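Protein STN1 (Saccharomyces cerevisiae, PDB 3K10) regulates telomere length and protects telomere ends, inhibiting telomerase loading through CDC13, and is represented here by its C-terminal winged helix-turn-helix region. Local coordinates at residues Y95-I100 with K137-R142; E149-W154 with L173-A178. All coordinates share one frame; numbering follows the deposited sequence.

Contact 1: residues Y95-I100 with K137-R142; sequences YAEKRI and KECLKR
The second winged helix-turn-helix domain of Stn1 has a helical core in which helix 87-106 packs on helix 129-146, and Ala96, Ile100, Cys139 and Leu140 carry the contact between 95-100 and 137-142. The two short axes pass 9.4 Å apart and cross at -52°; the CA atoms come nearest at Glu97 and Cys139, 6.2 Å apart. Ala96 points its CB at the thiol of Cys139, with CB to SG at 3.4 Å. Cys139 holds SG opposite its own carbonyl carbon and beside its backbone N (chi1 -73°), which sends the sulfur across to helix 87-106; there it also lies 4.1 Å from CG of Glu97. One turn further along, Ile100 lays CD1 and CG2 against a single methyl of Leu140. The Ile100 CD1 to Leu140 CD2 distance is 3.7 Å, and the two branched chains meet at a slant, the leucine leaning in from the flank of its helix. The side-chain contacts are mainly apolar, with the Glu97 methylenes at the border. Phe136 extends the seam along Ala96 and Ile100, while Phe93 also touches Cys139. Such helix-on-helix packing, through short and branched side chains, belongs to the helical core of a winged helix-turn-helix fold.

Contact 2: residues E149-W154 with L173-A178; sequences EVLKNW and LHLEYA
Glu176 takes the side-chain amide of Asn153 in a short, almost straight hydrogen bond, ND2 to OE2 at 2.6 Å and 175° at the hydrogen. OE2 lies in the amide plane of Asn153, while the N-H comes to its anti side from somewhat out of the carboxylate plane, the two flat groups turned 54° apart. Lys152 crosses the same carboxylate: its CD lies 3.4 Å from Glu176 OE2, while NZ makes only a long salt bridge, supplemented by a water bonding NZ and OE2. A second water joins Lys152 NZ to the carbonyl O of Tyr177. Glu176 reaches this place with CG tucked between its backbone N and carbonyl carbon (chi1 73°) and the chain extended beyond. With the carboxylate cut away, as by an alanine here, the Asn153 amide is likely to lose its acceptor and the Lys152 ammonium its nearby counter-charge. Beneath lies the backbone, where Glu176 O accepts from Lys152 N at 2.8 Å and, weakly, from Asn153 N, while Glu176 N returns a bond to Asn153 O. On the Val150 side of the bulge, Ala178 N bonds Val150 O. Leu151 CD1 meets Leu175 CD2 at 3.8 Å, and Leu103, from helix 87-106, packs on Leu175. Two residues facing one across antiparallel strands make a classic beta bulge, here in the hairpin that forms the wing of the second winged helix-turn-helix domain.

Both contacts belong to the second winged helix-turn-helix domain, their centres about 12 Å apart and on the same side of the chain's centre. They follow in series: contact 1 pairs helix 87-106 with helix 129-146, and the next element in the chain, after a short connection, is strand 151-158, which contact 2 joins to strand 170-177. Leu140 takes part in both. Its CD2 lies 3.7 Å from CD2 of Leu175, and its CD1 lies 3.5 Å from CE3 of Trp154, whose ring also packs on Lys137. The example illustrates how a three-stranded antiparallel sheet and its helices meet through apolar side chains, so that the wing is seated on the helices of this telomere-capping domain.

Contact 1: residues Y95-I100 with K137-R142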
loop_
_atom_site.group_PDB
_atom_site.type_symbol
_atom_site.label_atom_id
_atom_site.label_comp_id
_atom_site.label_asym_id
_atom_site.label_seq_id
_atom_site.Cartn_x
_atom_site.Cartn_y
_atom_site.Cartn_z
ATOM N N TYR A 95 9.328 4.882 7.207
ATOM C CA TYR A 95 10.418 3.923 7.432
ATOM C C TYR A 95 11.080 3.573 6.092
ATOM O O TYR A 95 12.304 3.447 6.006
ATOM C CB TYR A 95 9.862 2.656 8.100
ATOM C CG TYR A 95 10.858 1.531 8.349
ATOM C CD1 TYR A 95 11.221 0.630 7.335
ATOM C CD2 TYR A 95 11.405 1.337 9.616
ATOM C CE1 TYR A 95 12.099 -0.436 7.594
ATOM C CE2 TYR A 95 12.279 0.283 9.883
ATOM C CZ TYR A 95 12.622 -0.597 8.877
ATOM O OH TYR A 95 13.488 -1.630 9.178
ATOM N N ALA A 96 10.259 3.412 5.052
ATOM C CA ALA A 96 10.770 3.093 3.728
ATOM C C ALA A 96 11.698 4.235 3.342
ATOM O O ALA A 96 12.902 4.039 3.216
ATOM C CB ALA A 96 9.626 2.972 2.730
ATOM N N GLU A 97 11.119 5.426 3.189
ATOM C CA GLU A 97 11.855 6.634 2.824
ATOM C C GLU A 97 13.210 6.760 3.506
ATOM O O GLU A 97 14.208 7.041 2.850
ATOM C CB GLU A 97 11.026 7.873 3.157
ATOM C CG GLU A 97 9.857 8.116 2.230
ATOM C CD GLU A 97 8.738 8.909 2.892
ATOM O OE1 GLU A 97 7.681 9.081 2.243
ATOM O OE2 GLU A 97 8.907 9.352 4.057
ATOM N N LYS A 98 13.245 6.569 4.822
ATOM C CA LYS A 98 14.500 6.682 5.556
ATOM C C LYS A 98 15.517 5.670 5.070
ATOM O O LYS A 98 16.663 6.031 4.794
ATOM C CB LYS A 98 14.282 6.503 7.065
ATOM C CG LYS A 98 13.315 7.512 7.683
ATOM C CD LYS A 98 13.679 8.966 7.308
ATOM C CE LYS A 98 12.677 9.971 7.879
ATOM N NZ LYS A 98 12.640 9.948 9.377
ATOM N N ARG A 99 15.105 4.408 4.955
ATOM C CA ARG A 99 16.009 3.361 4.506
ATOM C C ARG A 99 16.599 3.645 3.125
ATOM O O ARG A 99 17.799 3.481 2.903
ATOM C CB ARG A 99 15.297 2.015 4.468
ATOM C CG ARG A 99 16.270 0.878 4.239
ATOM C CD ARG A 99 17.365 0.893 5.314
ATOM N NE ARG A 99 16.831 0.545 6.631
ATOM C CZ ARG A 99 16.743 -0.702 7.099
ATOM N NH1 ARG A 99 17.161 -1.723 6.360
ATOM N NH2 ARG A 99 16.230 -0.935 8.301
ATOM N N ILE A 100 15.739 4.052 2.197
ATOM C CA ILE A 100 16.151 4.359 0.836
ATOM C C ILE A 100 17.176 5.495 0.829
ATOM O O ILE A 100 18.201 5.408 0.171
ATOM C CB ILE A 100 14.953 4.811 -0.040
ATOM C CG1 ILE A 100 13.760 3.852 0.107
ATOM C CG2 ILE A 100 15.403 4.936 -1.482
ATOM C CD1 ILE A 100 13.966 2.496 -0.437
ATOM N N LYS A 137 8.184 -0.206 -3.113
ATOM C CA LYS A 137 8.027 -0.079 -4.559
ATOM C C LYS A 137 7.610 1.362 -4.863
ATOM O O LYS A 137 8.156 2.017 -5.757
ATOM C CB LYS A 137 6.922 -1.031 -5.052
ATOM C CG LYS A 137 7.351 -2.238 -5.906
ATOM C CD LYS A 137 6.211 -3.288 -5.908
ATOM C CE LYS A 137 6.319 -4.355 -7.013
ATOM N NZ LYS A 137 7.594 -5.140 -7.032
ATOM N N GLU A 138 6.625 1.847 -4.113
ATOM C CA GLU A 138 6.135 3.196 -4.328
ATOM C C GLU A 138 7.209 4.216 -3.972
ATOM O O GLU A 138 7.422 5.182 -4.713
ATOM C CB GLU A 138 4.856 3.429 -3.510
ATOM C CG GLU A 138 4.214 4.821 -3.667
ATOM C CD GLU A 138 3.985 5.225 -5.118
ATOM O OE1 GLU A 138 3.446 4.411 -5.905
ATOM O OE2 GLU A 138 4.340 6.368 -5.472
ATOM N N CYS A 139 7.898 3.992 -2.856
ATOM C CA CYS A 139 8.947 4.902 -2.423
ATOM C C CYS A 139 10.099 4.961 -3.400
ATOM O O CYS A 139 10.625 6.030 -3.668
ATOM C CB CYS A 139 9.474 4.509 -1.049
ATOM S SG CYS A 139 8.314 4.875 0.282
ATOM N N LEU A 140 10.509 3.815 -3.923
ATOM C CA LEU A 140 11.596 3.815 -4.878
ATOM C C LEU A 140 11.135 4.529 -6.141
ATOM O O LEU A 140 11.932 5.175 -6.817
ATOM C CB LEU A 140 12.028 2.385 -5.194
ATOM C CG LEU A 140 12.873 1.708 -4.111
ATOM C CD1 LEU A 140 12.894 0.209 -4.326
ATOM C CD2 LEU A 140 14.282 2.284 -4.125
ATOM N N LYS A 141 9.848 4.425 -6.457
ATOM C CA LYS A 141 9.321 5.093 -7.643
ATOM C C LYS A 141 9.385 6.617 -7.495
ATOM O O LYS A 141 9.760 7.320 -8.432
ATOM C CB LYS A 141 7.869 4.681 -7.911
ATOM C CG LYS A 141 7.261 5.427 -9.097
ATOM C CD LYS A 141 5.724 5.439 -9.103
ATOM C CE LYS A 141 5.115 4.060 -9.281
ATOM N NZ LYS A 141 3.663 4.155 -9.623
ATOM N N ARG A 142 9.011 7.120 -6.321
ATOM C CA ARG A 142 9.027 8.550 -6.062
ATOM C C ARG A 142 10.447 9.082 -5.938
ATOM O O ARG A 142 10.738 10.217 -6.328
ATOM C CB ARG A 142 8.274 8.868 -4.774
ATOM C CG ARG A 142 6.779 8.747 -4.874
ATOM C CD ARG A 142 6.284 7.764 -3.856
ATOM N NE ARG A 142 5.589 8.379 -2.729
ATOM C CZ ARG A 142 4.312 8.738 -2.748
ATOM N NH1 ARG A 142 3.586 8.553 -3.841
ATOM N NH2 ARG A 142 3.752 9.250 -1.662
#

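Contact 2: residues E149-W154 with L173-A178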
loop_
_atom_site.group_PDB
_atom_site.type_symbol
_atom_site.label_atom_id
_atom_site.label_comp_id
_atom_site.label_asym_id
_atom_site.label_seq_id
_atom_site.Cartn_x
_atom_site.Cartn_y
_atom_site.Cartn_z
ATOM N N GLU A 149 19.253 12.444 -10.792
ATOM C CA GLU A 149 20.706 12.617 -10.793
ATOM C C GLU A 149 21.429 11.611 -9.907
ATOM O O GLU A 149 22.644 11.461 -9.988
ATOM C CB GLU A 149 21.077 14.033 -10.326
ATOM C CG GLU A 149 20.311 15.152 -10.999
ATOM C CD GLU A 149 19.030 15.518 -10.263
ATOM O OE1 GLU A 149 18.325 16.429 -10.741
ATOM O OE2 GLU A 149 18.724 14.911 -9.210
ATOM N N VAL A 150 20.676 10.921 -9.063
ATOM C CA VAL A 150 21.256 9.951 -8.148
ATOM C C VAL A 150 20.867 8.485 -8.415
ATOM O O VAL A 150 21.740 7.625 -8.550
ATOM C CB VAL A 150 20.896 10.329 -6.691
ATOM C CG1 VAL A 150 21.406 9.276 -5.721
ATOM C CG2 VAL A 150 21.494 11.687 -6.358
ATOM N N LEU A 151 19.569 8.204 -8.507
ATOM C CA LEU A 151 19.095 6.835 -8.725
ATOM C C LEU A 151 18.722 6.526 -10.178
ATOM O O LEU A 151 17.801 7.126 -10.725
ATOM C CB LEU A 151 17.880 6.577 -7.828
ATOM C CG LEU A 151 17.288 5.166 -7.800
ATOM C CD1 LEU A 151 18.271 4.189 -7.155
ATOM C CD2 LEU A 151 15.986 5.200 -7.022
ATOM N N LYS A 152 19.418 5.575 -10.795
ATOM C CA LYS A 152 19.120 5.227 -12.177
ATOM C C LYS A 152 17.962 4.241 -12.270
ATOM O O LYS A 152 16.962 4.508 -12.931
ATOM C CB LYS A 152 20.350 4.631 -12.878
ATOM C CG LYS A 152 20.309 4.783 -14.409
ATOM C CD LYS A 152 21.181 3.754 -15.123
ATOM C CE LYS A 152 22.664 3.925 -14.801
ATOM N NZ LYS A 152 23.463 2.740 -15.241
ATOM N N ASN A 153 18.114 3.097 -11.607
ATOM C CA ASN A 153 17.102 2.043 -11.597
ATOM C C ASN A 153 17.062 1.348 -10.235
ATOM O O ASN A 153 17.917 1.561 -9.393
ATOM C CB ASN A 153 17.402 1.001 -12.689
ATOM C CG ASN A 153 17.146 1.524 -14.106
ATOM O OD1 ASN A 153 16.013 1.899 -14.459
ATOM N ND2 ASN A 153 18.201 1.545 -14.929
ATOM N N TRP A 154 16.053 0.514 -10.025
ATOM C CA TRP A 154 15.909 -0.209 -8.771
ATOM C C TRP A 154 15.122 -1.497 -8.960
ATOM O O TRP A 154 14.322 -1.616 -9.880
ATOM C CB TRP A 154 15.201 0.653 -7.722
ATOM C CG TRP A 154 13.781 1.033 -8.085
ATOM C CD1 TRP A 154 13.358 2.228 -8.606
ATOM C CD2 TRP A 154 12.607 0.214 -7.953
ATOM N NE1 TRP A 154 11.996 2.203 -8.802
ATOM C CE2 TRP A 154 11.510 0.982 -8.415
ATOM C CE3 TRP A 154 12.375 -1.095 -7.492
ATOM C CZ2 TRP A 154 10.199 0.486 -8.429
ATOM C CZ3 TRP A 154 11.071 -1.593 -7.503
ATOM C CH2 TRP A 154 10.000 -0.800 -7.971
ATOM N N LEU A 173 16.733 -5.163 -1.623
ATOM C CA LEU A 173 16.618 -3.979 -2.452
ATOM C C LEU A 173 17.849 -3.816 -3.337
ATOM O O LEU A 173 18.980 -3.948 -2.886
ATOM C CB LEU A 173 16.395 -2.729 -1.589
ATOM N N HIS A 174 17.604 -3.580 -4.623
ATOM C CA HIS A 174 18.670 -3.367 -5.592
ATOM C C HIS A 174 18.612 -1.909 -6.032
ATOM O O HIS A 174 17.548 -1.385 -6.373
ATOM C CB HIS A 174 18.495 -4.274 -6.805
ATOM C CG HIS A 174 18.676 -5.723 -6.501
ATOM N ND1 HIS A 174 19.921 -6.308 -6.377
ATOM C CD2 HIS A 174 17.775 -6.705 -6.264
ATOM C CE1 HIS A 174 19.775 -7.584 -6.077
ATOM N NE2 HIS A 174 18.481 -7.852 -6.001
ATOM N N LEU A 175 19.771 -1.269 -6.019
ATOM C CA LEU A 175 19.907 0.133 -6.395
ATOM C C LEU A 175 21.095 0.298 -7.330
ATOM O O LEU A 175 22.153 -0.301 -7.108
ATOM C CB LEU A 175 20.148 0.978 -5.141
ATOM C CG LEU A 175 19.098 0.788 -4.041
ATOM C CD1 LEU A 175 19.692 1.095 -2.678
ATOM C CD2 LEU A 175 17.893 1.652 -4.339
ATOM N N GLU A 176 20.904 1.070 -8.395
ATOM C CA GLU A 176 22.006 1.361 -9.307
ATOM C C GLU A 176 21.948 2.876 -9.518
ATOM O O GLU A 176 20.873 3.452 -9.760
ATOM C CB GLU A 176 21.914 0.567 -10.628
ATOM C CG GLU A 176 20.855 0.979 -11.631
ATOM C CD GLU A 176 20.999 0.207 -12.954
ATOM O OE1 GLU A 176 21.654 -0.868 -12.938
ATOM O OE2 GLU A 176 20.456 0.660 -13.996
ATOM N N TYR A 177 23.112 3.512 -9.410
ATOM C CA TYR A 177 23.213 4.963 -9.479
ATOM C C TYR A 177 23.637 5.584 -10.821
ATOM O O TYR A 177 24.193 4.892 -11.680
ATOM C CB TYR A 177 24.137 5.398 -8.326
ATOM C CG TYR A 177 23.751 4.777 -6.975
ATOM C CD1 TYR A 177 23.023 5.499 -6.028
ATOM C CD2 TYR A 177 24.098 3.460 -6.658
ATOM C CE1 TYR A 177 22.645 4.931 -4.786
ATOM C CE2 TYR A 177 23.728 2.876 -5.419
ATOM C CZ TYR A 177 22.998 3.626 -4.488
ATOM O OH TYR A 177 22.627 3.074 -3.272
ATOM N N ALA A 178 23.365 6.889 -10.986
ATOM C CA ALA A 178 23.692 7.646 -12.214
ATOM C C ALA A 178 24.977 8.513 -12.195
ATOM O O ALA A 178 25.716 8.561 -13.188
ATOM C CB ALA A 178 22.494 8.515 -12.613
HETATM O O HOH W 1 21.905 1.101 -16.882
HETATM O O HOH W 2 24.058 2.170 -12.198
#